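Side-chain contacts in NikO protein (Streptomyces tendae, PDB 4FQD), which transfers the enolpyruvyl group of phosphoenolpyruvate in nikkomycin biosynthesis and belongs to the same family as the MurA enzymes of peptidoglycan synthesis: residues G149-T154 and C173-L178; V269-A274 and R439-D444; V414-A419 and E443-L448. The protein carries 4 engineered substitutions. One frame throughout, in Å; residues are numbered along the deposited sequence.

Contact 1: G149-T154 and C173-L178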
# COMPACT_ATOMS: atom_id res chain seq x y z
N GLY A 149 6.04 -32.19 6.09
CA GLY A 149 6.24 -32.73 7.42
C GLY A 149 4.93 -33.00 8.14
O GLY A 149 4.85 -33.89 8.99
N ARG A 150 3.90 -32.24 7.80
CA ARG A 150 2.59 -32.42 8.42
C ARG A 150 1.88 -33.65 7.88
O ARG A 150 0.92 -34.14 8.47
CB ARG A 150 1.71 -31.19 8.18
CG ARG A 150 2.29 -29.89 8.70
CD ARG A 150 1.19 -28.91 9.06
NE ARG A 150 1.68 -27.55 9.18
CZ ARG A 150 0.93 -26.52 9.58
NH1 ARG A 150 -0.34 -26.72 9.91
NH2 ARG A 150 1.45 -25.31 9.66
N PHE A 151 2.36 -34.16 6.75
CA PHE A 151 1.81 -35.37 6.14
C PHE A 151 2.59 -36.60 6.58
O PHE A 151 2.30 -37.71 6.14
CB PHE A 151 1.80 -35.26 4.61
CG PHE A 151 0.83 -34.26 4.07
CD1 PHE A 151 1.16 -32.91 4.00
CD2 PHE A 151 -0.42 -34.65 3.63
CE1 PHE A 151 0.27 -31.98 3.50
CE2 PHE A 151 -1.32 -33.73 3.12
CZ PHE A 151 -0.98 -32.39 3.06
N GLY A 152 3.57 -36.40 7.45
CA GLY A 152 4.33 -37.51 8.01
C GLY A 152 5.72 -37.70 7.42
O GLY A 152 6.41 -38.66 7.75
N VAL A 153 6.13 -36.78 6.54
CA VAL A 153 7.45 -36.86 5.92
C VAL A 153 8.55 -36.45 6.89
O VAL A 153 8.49 -35.38 7.50
CB VAL A 153 7.53 -35.99 4.65
CG1 VAL A 153 8.95 -35.98 4.09
CG2 VAL A 153 6.55 -36.50 3.60
N THR A 154 9.57 -37.30 7.02
CA THR A 154 10.69 -37.04 7.91
C THR A 154 11.89 -36.50 7.13
O THR A 154 12.17 -36.97 6.02
CB THR A 154 11.11 -38.31 8.68
OG1 THR A 154 9.98 -38.81 9.42
CG2 THR A 154 12.24 -38.01 9.65
N CYS A 173 -4.20 -34.15 6.74
CA CYS A 173 -4.04 -33.10 7.74
C CYS A 173 -4.95 -31.90 7.45
O CYS A 173 -5.45 -31.75 6.34
CB CYS A 173 -2.57 -32.66 7.81
SG CYS A 173 -2.19 -31.50 9.14
N THR A 174 -5.17 -31.07 8.46
CA THR A 174 -5.96 -29.85 8.30
C THR A 174 -5.05 -28.65 8.50
O THR A 174 -4.60 -28.39 9.62
CB THR A 174 -7.11 -29.79 9.31
OG1 THR A 174 -7.94 -30.95 9.15
CG2 THR A 174 -7.94 -28.53 9.11
N ILE A 175 -4.77 -27.92 7.43
CA ILE A 175 -3.81 -26.82 7.49
C ILE A 175 -4.42 -25.48 7.12
O ILE A 175 -5.16 -25.37 6.14
CB ILE A 175 -2.62 -27.06 6.54
CG1 ILE A 175 -2.13 -28.51 6.61
CG2 ILE A 175 -1.49 -26.09 6.84
CD1 ILE A 175 -1.01 -28.82 5.64
N ASP A 176 -4.11 -24.46 7.91
CA ASP A 176 -4.43 -23.09 7.55
C ASP A 176 -3.22 -22.50 6.83
O ASP A 176 -2.15 -22.38 7.41
CB ASP A 176 -4.74 -22.27 8.80
CG ASP A 176 -5.46 -20.96 8.48
OD1 ASP A 176 -5.33 -20.47 7.34
OD2 ASP A 176 -6.15 -20.43 9.38
N MET A 177 -3.40 -22.15 5.56
CA MET A 177 -2.29 -21.68 4.73
C MET A 177 -1.73 -20.33 5.18
O MET A 177 -0.66 -19.92 4.71
CB MET A 177 -2.70 -21.62 3.26
CG MET A 177 -2.92 -22.99 2.65
SD MET A 177 -1.41 -23.97 2.78
CE MET A 177 -2.09 -25.54 3.29
N LEU A 178 -2.43 -19.66 6.08
CA LEU A 178 -1.95 -18.39 6.62
C LEU A 178 -0.74 -18.62 7.53
O LEU A 178 -0.05 -17.68 7.91
CB LEU A 178 -3.06 -17.67 7.38
CG LEU A 178 -4.27 -17.25 6.53
CD1 LEU A 178 -5.23 -16.40 7.34
CD2 LEU A 178 -3.81 -16.52 5.28
O HOH W 1 -2.52 -24.99 10.54

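Contact 2: V269-A274 and R439-D444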
# COMPACT_ATOMS: atom_id res chain seq x y z
N VAL A 269 1.67 -8.48 -19.14
CA VAL A 269 2.03 -7.22 -18.51
C VAL A 269 3.20 -6.57 -19.25
O VAL A 269 3.18 -5.36 -19.51
CB VAL A 269 2.43 -7.43 -17.03
CG1 VAL A 269 2.94 -6.13 -16.42
CG2 VAL A 269 1.25 -7.97 -16.24
N THR A 270 4.20 -7.37 -19.59
CA THR A 270 5.39 -6.90 -20.27
C THR A 270 5.07 -6.26 -21.62
O THR A 270 5.60 -5.20 -21.96
CB THR A 270 6.41 -8.04 -20.48
OG1 THR A 270 6.72 -8.64 -19.22
CG2 THR A 270 7.68 -7.51 -21.12
N TRP A 271 4.19 -6.90 -22.38
CA TRP A 271 3.83 -6.40 -23.70
C TRP A 271 2.92 -5.17 -23.63
O TRP A 271 2.99 -4.29 -24.49
CB TRP A 271 3.18 -7.50 -24.54
CG TRP A 271 4.16 -8.53 -25.00
CD1 TRP A 271 4.14 -9.87 -24.72
CD2 TRP A 271 5.31 -8.32 -25.83
NE1 TRP A 271 5.20 -10.50 -25.32
CE2 TRP A 271 5.93 -9.57 -26.01
CE3 TRP A 271 5.87 -7.19 -26.44
CZ2 TRP A 271 7.09 -9.73 -26.76
CZ3 TRP A 271 7.02 -7.35 -27.20
CH2 TRP A 271 7.61 -8.61 -27.35
N ILE A 272 2.06 -5.12 -22.62
CA ILE A 272 1.21 -3.95 -22.41
C ILE A 272 2.09 -2.74 -22.08
O ILE A 272 1.87 -1.65 -22.59
CB ILE A 272 0.20 -4.19 -21.27
CG1 ILE A 272 -0.83 -5.24 -21.69
CG2 ILE A 272 -0.51 -2.89 -20.90
CD1 ILE A 272 -1.81 -5.61 -20.60
N CYS A 273 3.09 -2.96 -21.24
CA CYS A 273 4.05 -1.92 -20.89
C CYS A 273 4.81 -1.46 -22.13
O CYS A 273 5.06 -0.27 -22.31
CB CYS A 273 5.03 -2.43 -19.83
SG CYS A 273 6.34 -1.26 -19.40
N ALA A 274 5.18 -2.41 -22.98
CA ALA A 274 5.92 -2.11 -24.20
C ALA A 274 5.05 -1.36 -25.21
O ALA A 274 5.51 -0.40 -25.83
CB ALA A 274 6.47 -3.39 -24.81
N ARG A 439 10.55 -16.76 -24.15
CA ARG A 439 11.09 -17.64 -25.18
C ARG A 439 12.33 -16.99 -25.80
O ARG A 439 13.41 -17.58 -25.82
CB ARG A 439 10.05 -17.90 -26.27
CG ARG A 439 10.52 -18.85 -27.36
CD ARG A 439 9.65 -18.72 -28.60
NE ARG A 439 9.73 -17.38 -29.18
CZ ARG A 439 10.68 -16.99 -30.02
NH1 ARG A 439 11.64 -17.83 -30.39
NH2 ARG A 439 10.67 -15.75 -30.50
N ASP A 440 12.14 -15.78 -26.31
CA ASP A 440 13.22 -15.00 -26.89
C ASP A 440 12.75 -13.55 -26.99
O ASP A 440 12.35 -13.10 -28.06
CB ASP A 440 13.59 -15.54 -28.27
CG ASP A 440 14.98 -15.12 -28.71
OD1 ASP A 440 15.47 -14.08 -28.23
OD2 ASP A 440 15.58 -15.84 -29.54
N LEU A 441 12.80 -12.84 -25.87
CA LEU A 441 12.27 -11.49 -25.77
C LEU A 441 12.96 -10.53 -26.74
O LEU A 441 12.31 -9.65 -27.32
CB LEU A 441 12.39 -10.96 -24.34
CG LEU A 441 11.81 -9.57 -24.07
CD1 LEU A 441 10.33 -9.52 -24.44
CD2 LEU A 441 12.02 -9.17 -22.62
N VAL A 442 14.26 -10.70 -26.92
CA VAL A 442 15.02 -9.86 -27.84
C VAL A 442 14.54 -10.03 -29.28
O VAL A 442 14.28 -9.05 -29.98
CB VAL A 442 16.53 -10.15 -27.76
CG1 VAL A 442 17.27 -9.45 -28.89
CG2 VAL A 442 17.08 -9.73 -26.41
N GLU A 443 14.40 -11.28 -29.70
CA GLU A 443 13.94 -11.59 -31.06
C GLU A 443 12.54 -11.05 -31.32
O GLU A 443 12.27 -10.52 -32.40
CB GLU A 443 13.98 -13.10 -31.31
CG GLU A 443 13.45 -13.51 -32.67
CD GLU A 443 13.33 -15.01 -32.82
OE1 GLU A 443 14.35 -15.71 -32.63
OE2 GLU A 443 12.22 -15.50 -33.12
N ASP A 444 11.66 -11.19 -30.34
CA ASP A 444 10.29 -10.71 -30.46
C ASP A 444 10.23 -9.19 -30.58
O ASP A 444 9.42 -8.65 -31.33
CB ASP A 444 9.43 -11.19 -29.29
CG ASP A 444 9.12 -12.67 -29.36
OD1 ASP A 444 9.14 -13.23 -30.47
OD2 ASP A 444 8.84 -13.27 -28.30

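Contact 3: V414-A419 and E443-L448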
# COMPACT_ATOMS: atom_id res chain seq x y z
N VAL A 414 12.61 -5.12 -17.96
CA VAL A 414 12.21 -3.73 -17.79
C VAL A 414 13.32 -2.76 -18.19
O VAL A 414 13.05 -1.65 -18.65
CB VAL A 414 11.72 -3.44 -16.34
CG1 VAL A 414 12.88 -3.47 -15.36
CG2 VAL A 414 10.99 -2.11 -16.28
N LEU A 415 14.57 -3.18 -18.03
CA LEU A 415 15.71 -2.36 -18.45
C LEU A 415 15.78 -2.30 -19.97
O LEU A 415 16.10 -1.27 -20.55
CB LEU A 415 17.02 -2.90 -17.88
CG LEU A 415 17.23 -2.69 -16.38
CD1 LEU A 415 18.58 -3.25 -15.95
CD2 LEU A 415 17.11 -1.22 -16.02
N LEU A 416 15.48 -3.43 -20.61
CA LEU A 416 15.50 -3.53 -22.06
C LEU A 416 14.42 -2.65 -22.68
O LEU A 416 14.64 -2.01 -23.71
CB LEU A 416 15.32 -4.98 -22.50
CG LEU A 416 15.34 -5.27 -24.00
CD1 LEU A 416 16.60 -4.69 -24.63
CD2 LEU A 416 15.25 -6.76 -24.25
N LEU A 417 13.25 -2.61 -22.04
CA LEU A 417 12.15 -1.78 -22.51
C LEU A 417 12.47 -0.30 -22.35
O LEU A 417 12.17 0.51 -23.23
CB LEU A 417 10.86 -2.12 -21.76
CG LEU A 417 10.31 -3.54 -21.93
CD1 LEU A 417 9.01 -3.70 -21.16
CD2 LEU A 417 10.10 -3.86 -23.41
N ALA A 418 13.06 0.05 -21.21
CA ALA A 418 13.43 1.43 -20.93
C ALA A 418 14.54 1.91 -21.85
O ALA A 418 14.57 3.07 -22.26
CB ALA A 418 13.84 1.58 -19.47
N ALA A 419 15.47 1.01 -22.17
CA ALA A 419 16.57 1.33 -23.07
C ALA A 419 16.08 1.63 -24.48
O ALA A 419 16.65 2.47 -25.18
CB ALA A 419 17.59 0.20 -23.09
N GLU A 443 14.40 -11.28 -29.70
CA GLU A 443 13.94 -11.59 -31.06
C GLU A 443 12.54 -11.05 -31.32
O GLU A 443 12.27 -10.52 -32.40
CB GLU A 443 13.98 -13.10 -31.31
CG GLU A 443 13.45 -13.51 -32.67
CD GLU A 443 13.33 -15.01 -32.82
OE1 GLU A 443 14.35 -15.71 -32.63
OE2 GLU A 443 12.22 -15.50 -33.12
N ASP A 444 11.66 -11.19 -30.34
CA ASP A 444 10.29 -10.71 -30.46
C ASP A 444 10.23 -9.19 -30.58
O ASP A 444 9.42 -8.65 -31.33
CB ASP A 444 9.43 -11.19 -29.29
CG ASP A 444 9.12 -12.67 -29.36
OD1 ASP A 444 9.14 -13.23 -30.47
OD2 ASP A 444 8.84 -13.27 -28.30
N LEU A 445 11.09 -8.51 -29.83
CA LEU A 445 11.15 -7.05 -29.87
C LEU A 445 11.73 -6.55 -31.19
O LEU A 445 11.17 -5.64 -31.80
CB LEU A 445 11.97 -6.52 -28.69
CG LEU A 445 11.27 -6.50 -27.33
CD1 LEU A 445 12.25 -6.14 -26.23
CD2 LEU A 445 10.11 -5.52 -27.35
N VAL A 446 12.83 -7.16 -31.61
CA VAL A 446 13.47 -6.83 -32.88
C VAL A 446 12.48 -7.00 -34.03
O VAL A 446 12.47 -6.22 -34.99
CB VAL A 446 14.72 -7.71 -33.13
CG1 VAL A 446 15.18 -7.62 -34.57
CG2 VAL A 446 15.84 -7.32 -32.17
N LYS A 447 11.62 -8.01 -33.91
CA LYS A 447 10.60 -8.29 -34.91
C LYS A 447 9.62 -7.13 -35.03
O LYS A 447 9.01 -6.92 -36.08
CB LYS A 447 9.86 -9.57 -34.53
CG LYS A 447 9.09 -10.22 -35.67
CD LYS A 447 8.35 -11.45 -35.18
CE LYS A 447 9.29 -12.46 -34.55
NZ LYS A 447 8.56 -13.63 -33.99
N LEU A 448 9.47 -6.37 -33.95
CA LEU A 448 8.56 -5.22 -33.93
C LEU A 448 9.24 -3.95 -34.42
O LEU A 448 8.59 -2.91 -34.57
CB LEU A 448 8.00 -5.01 -32.53
CG LEU A 448 7.15 -6.14 -31.93
CD1 LEU A 448 6.74 -5.79 -30.51
CD2 LEU A 448 5.94 -6.41 -32.80

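Contact 1: G149-T154 and C173-L178
Arg150 lays one face of its guanidinium over the branch methyl of Ile175. Arg150 NH1 is 3.3 Å from Ile175 CG2, which sits toward the rim of the group, not under its middle. The chain runs extended from CG to NE, and that carries the charge along the strand. Nearer the backbone, Arg150 CB approaches Cys173 SG in one of two modelled conformers. The other end of Ile175, CD1, lies 4.0 Å from CE1 of Phe151, with the two side chains roughly at right angles. With Ile175 CG2 anti to the backbone N (chi1 -43° for CG1), that methyl meets the guanidinium, while CD1 also touches Arg150 CD. No direct hydrogen bond joins the segments. A water in the guanidinium plane accepts from Arg150 NH1 at 2.9 Å and from Asp176 N at 3.1 Å. Arg150 NH2 has a salt bridge to Asp179. With a leucine in place of Arg150, Asp179 would probably lose its charged mate and the water one of its donors. The turn after helix 142-149, closed by Gly152 in a Schellman motif, thus rests on edge strand 174-176. Phe151 continues inward to Met202 of helix 192-204 and Thr210 of strand 209-213.

Contact 2: V269-A274 and R439-D444
Trp271 meets Asp444 and Leu441 with the far side of its six-membered ring. Asp444 CB comes to the ring edge, near its plane, 3.7 Å from Trp271 CH2. Leu441 CD1 approaches obliquely, 4.0 Å from Trp271 CZ2, as the two side chains slide past each other in opposite directions. Trp271 CG is anti to the carbonyl carbon (chi1 -72°), and the indole swings across to helix 441-447. Its NE1 is bonded back to Glu267 on its own helix. This side is apolar and buried. The other side of Asp444 is polar and more open. Its carboxylate, 52° from the indole plane, turns to Arg439. NH2 of Arg439 gives one bond of 2.9 Å to Asp444 OD1, in the guanidinium plane, and a second of 3.1 Å to OE2 of the exposed Glu443. One nitrogen thus grips two carboxylates, which may ease the repulsion between them. Asp440 is the N-cap, and its OD1 takes a weak bond from Glu443 N. The salt-bridge network ties the start of helix 441-447 to Arg439, beside the apolar contact. The fold is the beta/alpha inverse barrel of EPSP synthase relatives, with helices packed in the interior and sheets outside.

Contact 3: V414-A419 and E443-L448
Leu445 reaches across to Leu416, tip to tip. The closest pair is Leu445 CD1 and Leu416 CD2, 3.6 Å apart. Leu445 CD1 is also 3.9 Å from Leu416 CG and 4.2 Å from Leu417 CD2, so this methyl carries the closest contacts. The patch is small, apolar and buried. The torsions bring the tips together: Leu416 CG is anti to its backbone N (chi1 -179°), whereas Leu445 CG is anti to its carbonyl carbon (chi1 -77°). The nearest CA atoms, of Leu417 and Leu445, are 9.1 Å apart, and the side chains bridge the gap. A next layer fills in around them. Leu445 also touches Trp271 of helix 265-278, Leu24, Leu420 and Ala450, while Leu417 lies against Phe346 and Leu349 of helix 344-351. Leu448 N bonds to Leu445 O at 2.8 Å. On the outer side Lys447 NZ makes a long, weak ion pair, 3.6 Å, with Asp444 OD1. Leucine tips meeting between two separate helices are plain hydrophobic packing, and here they join helix 409-419 to helix 441-447 among the buried helices of the inverse barrel.

Overall arrangement
From the N terminus, contact 1 comes first. It closes a short loop, from the end of helix 142-149 over two strands to strand 174-176, and is complete before the others open. Contact 2 opens on helix 265-278 and closes far along the chain on helix 441-447. Contact 3 opens inside that long loop, on helix 409-419, and ends on the same helix, sharing Glu443 and Asp444. Contacts 2 and 3 adjoin, their centres about 6 Å apart: Trp271 packs on Leu445 and Leu448, and Ala274 on Leu417. Three helices are tied together there. Contact 1 lies across the chain's centre, about 39 Å from contact 2 between centres.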